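Side-chain contacts in nucleocapsid (Crimean-congo hemorrhagic fever virus, PDB 4AKL), which binds single- and double-stranded RNA, probably takes part in packaging the viral genome, and displays sequence-non-specific DNA endonuclease activity: residues Leu43-Phe46 against Val47-Ala51; Ser61-Ala64 against Ser65-Glu69; Lys432-Glu435 against Ile436-Gly440. All blocks are in the same frame, centred on the assembly; numbering follows the deposited sequence.

In the fold
Three short local contacts, almost wholly helical, pack into one cluster in this mainly helical protein. Contact 1 lies at the start of helix 45-52, contact 2 in helix 56-71, the next helix along the chain, and contact 3 in the last turns of helix 425-440, more than 350 residues later. The centres of contacts 1 and 2 lie about 10 Å apart, those of 1 and 3 about 9 Å, and those of 2 and 3 about 11 Å, and each touches the other two. Salt bridges join Arg45 to Glu69 and Asp44 to Lys432, and Ile436 packs against both early helices. The cluster thereby ties an early helical pair to a late part of the chain.

Contact 1: residues Leu43-Phe46 against Val47-Ala51; sequences LDRF and VFQMA
Val47 N donates to Asp44 O at 2.9 Å, closing an i to i+3 turn. Val47 CB also lies 3.6 Å from Asp44 O, with CG2 slightly farther out. Phe48 comes next, its CG beside the backbone N (chi1 -54°), which turns the ring back along the helix toward the preceding turn. There Phe48 CD2 lies 3.9 Å from Asp44 O and close to Arg45 CA, at an oblique approach. Around the N-terminal end of helix 45-52 an i to i+3 bond is thus followed by i to i+4 bonds, among them Gln49 N to Arg45 O at 3.2 Å. The Gln49 side chain, extended beyond CG, runs alongside those of Arg45 and Phe46. Its NE2 is 3.9 Å from Arg45 CG, while OE1 stands equally far from Phe46 CD1, and the amide plane is turned about 60° against both the guanidinium and the ring. Neither approach is a hydrogen bond; the amide meets carbon atoms. Arg45 has its CG between the backbone N and carbonyl carbon (chi1 77°), which brings the chain over Phe46: Phe46 CZ lies beneath one face of the guanidinium, and Arg45 CG over one face of the ring, each offset toward the rim. Arg45 NH2 forms a salt bridge with Glu69 OE1 of helix 56-71. Met50 N bonds to Phe46 O at 3.1 Å, and its CB is a close 3.2 Å from the same Phe46 O, while the buried side chain bends away to meet Ile436 and Thr439 of helix 425-440.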
ATOM      1  N   LEU A  43       3.006 -27.084   4.516  1.00 45.05           N
ATOM      2  CA  LEU A  43       4.302 -26.545   4.849  1.00 43.44           C
ATOM      3  C   LEU A  43       4.866 -27.145   6.140  1.00 44.16           C
ATOM      4  O   LEU A  43       5.908 -26.712   6.613  1.00 43.55           O
ATOM      5  CB  LEU A  43       4.208 -25.013   4.948  1.00 41.41           C
ATOM      6  CG  LEU A  43       3.537 -24.224   3.797  1.00 40.51           C
ATOM      7  CD1 LEU A  43       3.601 -22.708   4.044  1.00 38.48           C
ATOM      8  CD2 LEU A  43       4.157 -24.538   2.456  1.00 39.90           C
ATOM      9  N   ASP A  44       4.184 -28.147   6.690  1.00 45.86           N
ATOM     10  CA  ASP A  44       4.536 -28.794   7.971  1.00 47.37           C
ATOM     11  C   ASP A  44       5.987 -29.129   8.054  1.00 47.34           C
ATOM     12  O   ASP A  44       6.661 -28.743   9.007  1.00 47.54           O
ATOM     13  CB  ASP A  44       3.740 -30.116   8.187  1.00 49.54           C
ATOM     14  CG  ASP A  44       2.296 -29.892   8.675  1.00 51.35           C
ATOM     15  OD1 ASP A  44       1.949 -28.762   9.032  1.00 51.60           O
ATOM     16  OD2 ASP A  44       1.495 -30.864   8.710  1.00 54.50           O
ATOM     17  N   ARG A  45       6.484 -29.838   7.045  1.00 47.33           N
ATOM     18  CA  ARG A  45       7.854 -30.305   7.071  1.00 47.65           C
ATOM     19  C   ARG A  45       8.878 -29.188   7.264  1.00 45.57           C
ATOM     20  O   ARG A  45       9.946 -29.437   7.794  1.00 45.57           O
ATOM     21  CB  ARG A  45       8.190 -31.102   5.805  1.00 48.47           C
ATOM     22  CG  ARG A  45       8.442 -30.246   4.532  1.00 47.52           C
ATOM     23  CD  ARG A  45       8.516 -31.210   3.335  1.00 50.00           C
ATOM     24  NE  ARG A  45       8.771 -30.548   2.062  1.00 48.98           N
ATOM     25  CZ  ARG A  45       7.849 -30.000   1.277  1.00 50.12           C
ATOM     26  NH1 ARG A  45       6.557 -29.987   1.603  1.00 51.35           N
ATOM     27  NH2 ARG A  45       8.224 -29.425   0.145  1.00 51.00           N
ATOM     28  N   PHE A  46       8.557 -27.969   6.850  1.00 43.31           N
ATOM     29  CA  PHE A  46       9.520 -26.873   6.988  1.00 41.88           C
ATOM     30  C   PHE A  46       9.711 -26.428   8.446  1.00 41.58           C
ATOM     31  O   PHE A  46      10.713 -25.773   8.764  1.00 40.58           O
ATOM     32  CB  PHE A  46       9.154 -25.685   6.117  1.00 40.50           C
ATOM     33  CG  PHE A  46       9.126 -26.000   4.623  1.00 41.60           C
ATOM     34  CD1 PHE A  46      10.309 -26.078   3.891  1.00 42.74           C
ATOM     35  CD2 PHE A  46       7.923 -26.196   3.964  1.00 42.10           C
ATOM     36  CE1 PHE A  46      10.294 -26.388   2.524  1.00 43.19           C
ATOM     37  CE2 PHE A  46       7.894 -26.491   2.602  1.00 43.21           C
ATOM     38  CZ  PHE A  46       9.088 -26.587   1.874  1.00 43.90           C
ATOM     39  N   VAL A  47       8.783 -26.766   9.343  1.00 42.07           N
ATOM     40  CA  VAL A  47       8.985 -26.418  10.748  1.00 42.32           C
ATOM     41  C   VAL A  47      10.124 -27.299  11.347  1.00 44.11           C
ATOM     42  O   VAL A  47      11.011 -26.787  12.047  1.00 43.49           O
ATOM     43  CB  VAL A  47       7.705 -26.534  11.586  1.00 43.57           C
ATOM     44  CG1 VAL A  47       8.037 -26.396  13.096  1.00 44.00           C
ATOM     45  CG2 VAL A  47       6.626 -25.479  11.120  1.00 41.04           C
ATOM     46  N   PHE A  48      10.082 -28.595  11.042  1.00 45.38           N
ATOM     47  CA  PHE A  48      11.029 -29.550  11.576  1.00 47.64           C
ATOM     48  C   PHE A  48      12.405 -29.314  10.992  1.00 46.74           C
ATOM     49  O   PHE A  48      13.370 -29.403  11.704  1.00 46.97           O
ATOM     50  CB  PHE A  48      10.585 -31.003  11.313  1.00 49.51           C
ATOM     51  CG  PHE A  48       9.221 -31.282  11.798  1.00 52.79           C
ATOM     52  CD1 PHE A  48       8.908 -31.087  13.129  1.00 54.80           C
ATOM     53  CD2 PHE A  48       8.216 -31.705  10.913  1.00 54.96           C
ATOM     54  CE1 PHE A  48       7.628 -31.327  13.593  1.00 57.58           C
ATOM     55  CE2 PHE A  48       6.930 -31.946  11.364  1.00 56.89           C
ATOM     56  CZ  PHE A  48       6.626 -31.758  12.713  1.00 58.11           C
ATOM     57  N   GLN A  49      12.464 -29.018   9.695  1.00 45.47           N
ATOM     58  CA  GLN A  49      13.717 -28.642   9.046  1.00 45.01           C
ATOM     59  C   GLN A  49      14.312 -27.419   9.723  1.00 43.89           C
ATOM     60  O   GLN A  49      15.511 -27.401  10.065  1.00 43.55           O
ATOM     61  CB  GLN A  49      13.526 -28.332   7.561  1.00 44.00           C
ATOM     62  CG  GLN A  49      13.176 -29.536   6.644  1.00 45.61           C
ATOM     63  CD  GLN A  49      13.033 -29.085   5.192  1.00 45.44           C
ATOM     64  OE1 GLN A  49      13.598 -28.043   4.785  1.00 46.15           O
ATOM     65  NE2 GLN A  49      12.277 -29.821   4.423  1.00 46.29           N
ATOM     66  N   MET A  50      13.466 -26.409   9.924  1.00 42.66           N
ATOM     67  CA  MET A  50      13.884 -25.161  10.555  1.00 42.08           C
ATOM     68  C   MET A  50      14.454 -25.441  11.922  1.00 43.75           C
ATOM     69  O   MET A  50      15.544 -24.978  12.229  1.00 43.92           O
ATOM     70  CB  MET A  50      12.719 -24.140  10.649  1.00 41.23           C
ATOM     71  CG  MET A  50      13.140 -22.751  10.976  1.00 40.70           C
ATOM     72  SD  MET A  50      14.319 -22.017   9.752  1.00 40.25           S
ATOM     73  CE  MET A  50      13.191 -21.308   8.599  1.00 37.63           C
ATOM     74  N   ALA A  51      13.733 -26.241  12.720  1.00 45.05           N
ATOM     75  CA  ALA A  51      14.142 -26.597  14.055  1.00 47.13           C
ATOM     76  C   ALA A  51      15.480 -27.384  14.113  1.00 48.99           C
ATOM     77  O   ALA A  51      16.210 -27.293  15.097  1.00 49.97           O
ATOM     78  CB  ALA A  51      13.017 -27.409  14.734  1.00 47.94           C
TER

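Contact 2: residues Ser61-Ala64 against Ser65-Glu69; sequences SIYA and SALVE
Ser61 O is gripped twice by one residue: Ser65 N donates to it at 2.9 Å, and Ser65 OG donates to it at 3.0 Å. The two donors come from opposite faces of the carbonyl plane, tilted from it by 29° and 33°, and so share the oxygen without competing for one position. The hydroxyl gets there because OG stands beside the Ser65 backbone N (chi1 -64°), folded back over the preceding turn. This is the familiar way a serine inside a helix returns its hydroxyl to the carbonyl four residues earlier. Regular i to i+4 bonds follow, from Ala66 N to Ile62 O, Leu67 N to Tyr63 O and Val68 N to Ala64 O. Among the side chains the one apolar meeting is Tyr63 with Leu67. The tyrosine ring swings toward the next turn, where Tyr63 CE2 comes within 3.8 Å of Leu67 CD2; the methyl approaches the ring obliquely and also lies 4.0 Å from Tyr63 OH. Val68 CG2 rests 3.5 Å from Ala64 O. Within the fold, helix 56-71 presents Ile62, Ser65, Ala66 and Glu69 to helix 45-52, and Tyr63, Ala66 and Leu67 to helix 425-440, with Ala66 touching both neighbours.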
ATOM      1  N   SER A  61      17.216 -20.410   3.467  1.00 43.97           N
ATOM      2  CA  SER A  61      16.878 -21.342   2.421  1.00 44.08           C
ATOM      3  C   SER A  61      15.582 -22.142   2.733  1.00 43.35           C
ATOM      4  O   SER A  61      14.715 -22.311   1.852  1.00 42.14           O
ATOM      5  CB  SER A  61      18.073 -22.281   2.207  1.00 45.76           C
ATOM      6  OG  SER A  61      17.762 -23.326   1.302  1.00 47.60           O
ATOM      7  N   ILE A  62      15.461 -22.619   3.981  1.00 43.08           N
ATOM      8  CA  ILE A  62      14.257 -23.349   4.417  1.00 42.82           C
ATOM      9  C   ILE A  62      13.026 -22.432   4.303  1.00 41.28           C
ATOM     10  O   ILE A  62      11.981 -22.804   3.720  1.00 40.47           O
ATOM     11  CB  ILE A  62      14.388 -23.894   5.851  1.00 43.83           C
ATOM     12  CG1 ILE A  62      15.489 -24.973   5.915  1.00 45.51           C
ATOM     13  CG2 ILE A  62      13.053 -24.468   6.326  1.00 42.76           C
ATOM     14  CD1 ILE A  62      16.176 -25.157   7.338  1.00 46.08           C
ATOM     15  N   TYR A  63      13.171 -21.226   4.828  1.00 40.67           N
ATOM     16  CA  TYR A  63      12.069 -20.255   4.803  1.00 40.07           C
ATOM     17  C   TYR A  63      11.711 -19.858   3.375  1.00 39.30           C
ATOM     18  O   TYR A  63      10.522 -19.729   3.057  1.00 38.92           O
ATOM     19  CB  TYR A  63      12.358 -19.011   5.614  1.00 39.24           C
ATOM     20  CG  TYR A  63      11.258 -18.017   5.447  1.00 40.19           C
ATOM     21  CD1 TYR A  63      10.054 -18.136   6.149  1.00 41.46           C
ATOM     22  CD2 TYR A  63      11.396 -16.957   4.564  1.00 40.93           C
ATOM     23  CE1 TYR A  63       9.014 -17.193   5.957  1.00 42.29           C
ATOM     24  CE2 TYR A  63      10.384 -16.032   4.378  1.00 41.52           C
ATOM     25  CZ  TYR A  63       9.195 -16.145   5.071  1.00 41.99           C
ATOM     26  OH  TYR A  63       8.219 -15.189   4.855  1.00 42.83           O
ATOM     27  N   ALA A  64      12.726 -19.650   2.531  1.00 38.87           N
ATOM     28  CA  ALA A  64      12.474 -19.263   1.149  1.00 38.27           C
ATOM     29  C   ALA A  64      11.797 -20.416   0.407  1.00 38.61           C
ATOM     30  O   ALA A  64      10.951 -20.164  -0.406  1.00 39.48           O
ATOM     31  CB  ALA A  64      13.770 -18.788   0.438  1.00 37.21           C
ATOM     32  N   SER A  65      12.142 -21.663   0.705  1.00 39.48           N
ATOM     33  CA  SER A  65      11.494 -22.830   0.064  1.00 40.07           C
ATOM     34  C   SER A  65      10.043 -22.962   0.487  1.00 39.43           C
ATOM     35  O   SER A  65       9.186 -23.300  -0.342  1.00 40.48           O
ATOM     36  CB  SER A  65      12.181 -24.164   0.406  1.00 41.46           C
ATOM     37  OG  SER A  65      13.482 -24.227  -0.072  1.00 43.17           O
ATOM     38  N   ALA A  66       9.774 -22.728   1.767  1.00 38.10           N
ATOM     39  CA  ALA A  66       8.402 -22.746   2.281  1.00 37.65           C
ATOM     40  C   ALA A  66       7.527 -21.712   1.556  1.00 36.43           C
ATOM     41  O   ALA A  66       6.432 -21.991   1.190  1.00 35.75           O
ATOM     42  CB  ALA A  66       8.367 -22.471   3.788  1.00 36.89           C
ATOM     43  N   LEU A  67       8.082 -20.528   1.376  1.00 35.61           N
ATOM     44  CA  LEU A  67       7.362 -19.408   0.778  1.00 35.38           C
ATOM     45  C   LEU A  67       7.034 -19.673  -0.708  1.00 35.56           C
ATOM     46  O   LEU A  67       5.901 -19.399  -1.206  1.00 34.89           O
ATOM     47  CB  LEU A  67       8.217 -18.175   0.974  1.00 34.60           C
ATOM     48  CG  LEU A  67       7.697 -16.815   0.542  1.00 35.83           C
ATOM     49  CD1 LEU A  67       6.318 -16.518   1.182  1.00 36.79           C
ATOM     50  CD2 LEU A  67       8.749 -15.772   0.912  1.00 36.57           C
ATOM     51  N   VAL A  68       8.020 -20.217  -1.428  1.00 36.22           N
ATOM     52  CA  VAL A  68       7.759 -20.632  -2.808  1.00 37.04           C
ATOM     53  C   VAL A  68       6.707 -21.750  -2.879  1.00 38.17           C
ATOM     54  O   VAL A  68       5.820 -21.724  -3.749  1.00 38.29           O
ATOM     55  CB  VAL A  68       8.991 -21.043  -3.499  1.00 37.39           C
ATOM     56  CG1 VAL A  68       8.632 -21.784  -4.793  1.00 37.95           C
ATOM     57  CG2 VAL A  68       9.808 -19.793  -3.719  1.00 36.88           C
ATOM     58  N   GLU A  69       6.811 -22.700  -1.966  1.00 39.30           N
ATOM     59  CA  GLU A  69       5.860 -23.800  -1.912  1.00 40.80           C
ATOM     60  C   GLU A  69       4.456 -23.287  -1.596  1.00 40.34           C
ATOM     61  O   GLU A  69       3.492 -23.686  -2.226  1.00 40.91           O
ATOM     62  CB  GLU A  69       6.295 -24.819  -0.882  1.00 42.35           C
ATOM     63  CG  GLU A  69       5.270 -25.957  -0.742  1.00 45.32           C
ATOM     64  CD  GLU A  69       5.865 -27.301  -0.773  1.00 49.14           C
ATOM     65  OE1 GLU A  69       7.096 -27.402  -1.061  1.00 52.97           O
ATOM     66  OE2 GLU A  69       5.114 -28.285  -0.510  1.00 52.07           O
TER

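Contact 3: residues Lys432-Glu435 against Ile436-Gly440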
ATOM      1  N   LYS A 432       1.220 -20.649   9.057  1.00 38.01           N
ATOM      2  CA  LYS A 432       2.255 -21.629   8.940  1.00 38.65           C
ATOM      3  C   LYS A 432       3.550 -20.914   8.560  1.00 37.13           C
ATOM      4  O   LYS A 432       4.604 -21.296   9.072  1.00 37.57           O
ATOM      5  CB  LYS A 432       1.914 -22.765   7.973  1.00 39.33           C
ATOM      6  CG  LYS A 432       2.492 -24.133   8.430  1.00 43.70           C
ATOM      7  CD  LYS A 432       1.714 -24.627   9.699  1.00 47.08           C
ATOM      8  CE  LYS A 432       1.619 -26.093   9.866  1.00 51.12           C
ATOM      9  NZ  LYS A 432       2.752 -26.746  10.560  1.00 52.26           N
ATOM     10  N   LEU A 433       3.489 -19.860   7.732  1.00 35.62           N
ATOM     11  CA  LEU A 433       4.713 -19.093   7.421  1.00 34.75           C
ATOM     12  C   LEU A 433       5.267 -18.336   8.630  1.00 34.98           C
ATOM     13  O   LEU A 433       6.497 -18.245   8.805  1.00 34.54           O
ATOM     14  CB  LEU A 433       4.536 -18.116   6.296  1.00 33.42           C
ATOM     15  CG  LEU A 433       4.352 -18.791   4.957  1.00 34.72           C
ATOM     16  CD1 LEU A 433       3.642 -17.843   4.007  1.00 32.40           C
ATOM     17  CD2 LEU A 433       5.693 -19.277   4.366  1.00 33.97           C
ATOM     18  N   PHE A 434       4.374 -17.790   9.435  1.00 35.27           N
ATOM     19  CA  PHE A 434       4.750 -17.135  10.652  1.00 35.79           C
ATOM     20  C   PHE A 434       5.455 -18.137  11.600  1.00 37.11           C
ATOM     21  O   PHE A 434       6.498 -17.837  12.091  1.00 37.45           O
ATOM     22  CB  PHE A 434       3.514 -16.522  11.342  1.00 36.08           C
ATOM     23  CG  PHE A 434       3.817 -15.868  12.677  1.00 37.01           C
ATOM     24  CD1 PHE A 434       4.377 -14.592  12.735  1.00 37.26           C
ATOM     25  CD2 PHE A 434       3.528 -16.503  13.858  1.00 38.06           C
ATOM     26  CE1 PHE A 434       4.628 -13.997  13.969  1.00 37.54           C
ATOM     27  CE2 PHE A 434       3.788 -15.888  15.102  1.00 39.30           C
ATOM     28  CZ  PHE A 434       4.337 -14.657  15.139  1.00 38.80           C
ATOM     29  N   GLU A 435       4.871 -19.310  11.805  1.00 38.28           N
ATOM     30  CA  GLU A 435       5.409 -20.299  12.716  1.00 40.09           C
ATOM     31  C   GLU A 435       6.784 -20.706  12.231  1.00 39.96           C
ATOM     32  O   GLU A 435       7.729 -20.804  13.010  1.00 39.83           O
ATOM     33  CB  GLU A 435       4.448 -21.483  12.885  1.00 41.48           C
ATOM     34  CG  GLU A 435       3.128 -21.064  13.655  1.00 44.50           C
ATOM     35  CD  GLU A 435       1.993 -22.104  13.599  1.00 48.76           C
ATOM     36  OE1 GLU A 435       1.891 -22.877  12.606  1.00 49.83           O
ATOM     37  OE2 GLU A 435       1.191 -22.152  14.560  1.00 51.44           O
ATOM     38  N   ILE A 436       6.909 -20.895  10.925  1.00 39.59           N
ATOM     39  CA  ILE A 436       8.202 -21.219  10.329  1.00 39.72           C
ATOM     40  C   ILE A 436       9.234 -20.091  10.566  1.00 39.76           C
ATOM     41  O   ILE A 436      10.386 -20.387  10.997  1.00 40.15           O
ATOM     42  CB  ILE A 436       8.066 -21.552   8.846  1.00 38.98           C
ATOM     43  CG1 ILE A 436       7.289 -22.843   8.657  1.00 39.95           C
ATOM     44  CG2 ILE A 436       9.429 -21.702   8.173  1.00 39.31           C
ATOM     45  CD1 ILE A 436       6.827 -23.029   7.249  1.00 39.01           C
ATOM     46  N   GLN A 437       8.865 -18.830  10.305  1.00 39.25           N
ATOM     47  CA  GLN A 437       9.778 -17.683  10.581  0.70 39.23           C
ATOM     48  C   GLN A 437      10.177 -17.685  12.049  1.00 40.73           C
ATOM     49  O   GLN A 437      11.370 -17.428  12.391  1.00 40.58           O
ATOM     50  CB  GLN A 437       9.199 -16.267  10.295  0.70 38.67           C
ATOM     51  CG  GLN A 437       8.573 -15.995   8.920  0.70 38.03           C
ATOM     52  CD  GLN A 437       8.060 -14.523   8.697  0.70 38.89           C
ATOM     53  OE1 GLN A 437       7.053 -14.242   7.923  0.70 32.62           O
ATOM     54  NE2 GLN A 437       8.774 -13.578   9.335  0.70 38.90           N
ATOM     55  N   LYS A 438       9.210 -17.951  12.915  1.00 41.69           N
ATOM     56  CA  LYS A 438       9.421 -17.873  14.341  1.00 43.72           C
ATOM     57  C   LYS A 438      10.366 -18.948  14.872  1.00 45.12           C
ATOM     58  O   LYS A 438      11.133 -18.684  15.800  1.00 46.33           O
ATOM     59  CB  LYS A 438       8.069 -17.978  15.058  1.00 44.45           C
ATOM     60  CG  LYS A 438       8.118 -17.658  16.509  1.00 46.51           C
ATOM     61  CD  LYS A 438       6.693 -17.324  17.097  1.00 47.61           C
ATOM     62  CE  LYS A 438       5.976 -18.466  17.789  1.00 49.13           C
ATOM     63  NZ  LYS A 438       5.737 -18.187  19.268  1.00 50.61           N
ATOM     64  N   THR A 439      10.287 -20.149  14.301  1.00 45.81           N
ATOM     65  CA  THR A 439      11.147 -21.270  14.679  1.00 47.78           C
ATOM     66  C   THR A 439      12.620 -20.928  14.457  1.00 48.86           C
ATOM     67  O   THR A 439      13.473 -21.227  15.295  1.00 51.04           O
ATOM     68  CB  THR A 439      10.802 -22.530  13.853  1.00 47.84           C
ATOM     69  OG1 THR A 439       9.458 -22.903  14.093  1.00 46.90           O
ATOM     70  CG2 THR A 439      11.676 -23.669  14.206  1.00 48.07           C
ATOM     71  N   GLY A 440      12.899 -20.291  13.341  1.00 48.35           N
ATOM     72  CA  GLY A 440      14.251 -20.017  12.923  1.00 49.34           C
ATOM     73  C   GLY A 440      14.868 -18.677  13.278  1.00 49.93           C
ATOM     74  O   GLY A 440      16.098 -18.554  13.229  1.00 50.51           O
TER
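Phe434 and Lys438 meet one turn apart on the helix. The aliphatic part of the lysine passes the ring obliquely, Lys438 CD lying 3.8 Å from Phe434 CE2, while Lys438 N bonds to Phe434 O at 2.8 Å. In the same shell Glu435 O accepts two bonds from Thr439, one from OG1 at 2.9 Å and one from the backbone N at the same distance. The hydroxyl oxygen stands 38° out of the carbonyl plane on one side, and the backbone N is tilted by 20° to the other. With OG1 beside its own backbone N (chi1 -61°), the hydroxyl reaches back one turn. Carbon also comes close to a carbonyl at Ile436, whose CG1 is 3.1 Å from Lys432 O. Ile436 N donates to that oxygen and Gln437 N to Leu433 O, completing the i to i+4 pattern in the last turns of helix 425-440.

The polar ends are positioned from outside. Lys432 NZ forms a salt bridge with Asp44, Lys438 NZ another with Glu168, Glu435 OE2 a hydrogen bond with Ser165 OG and, in the conformer given, Gln437 OE1 one with Ser451 OG. The apolar groups have neighbours too: Ile436 touches Phe46, Val47 and Met50 of helix 45-52 and Tyr63 and Ala66 of helix 56-71, and Phe434 meets helix 450-460.

Chemically, Lys438 has two roles, its CD touching the Phe434 ring while its NZ pairs with Glu168. Carboxylates at the ends of both Lys432 and Lys438 would be expected to favour their protonated state. The hydroxyl of Thr439, meanwhile, spends its proton on Glu435 O, a backbone acceptor near the C-terminal end of the helix.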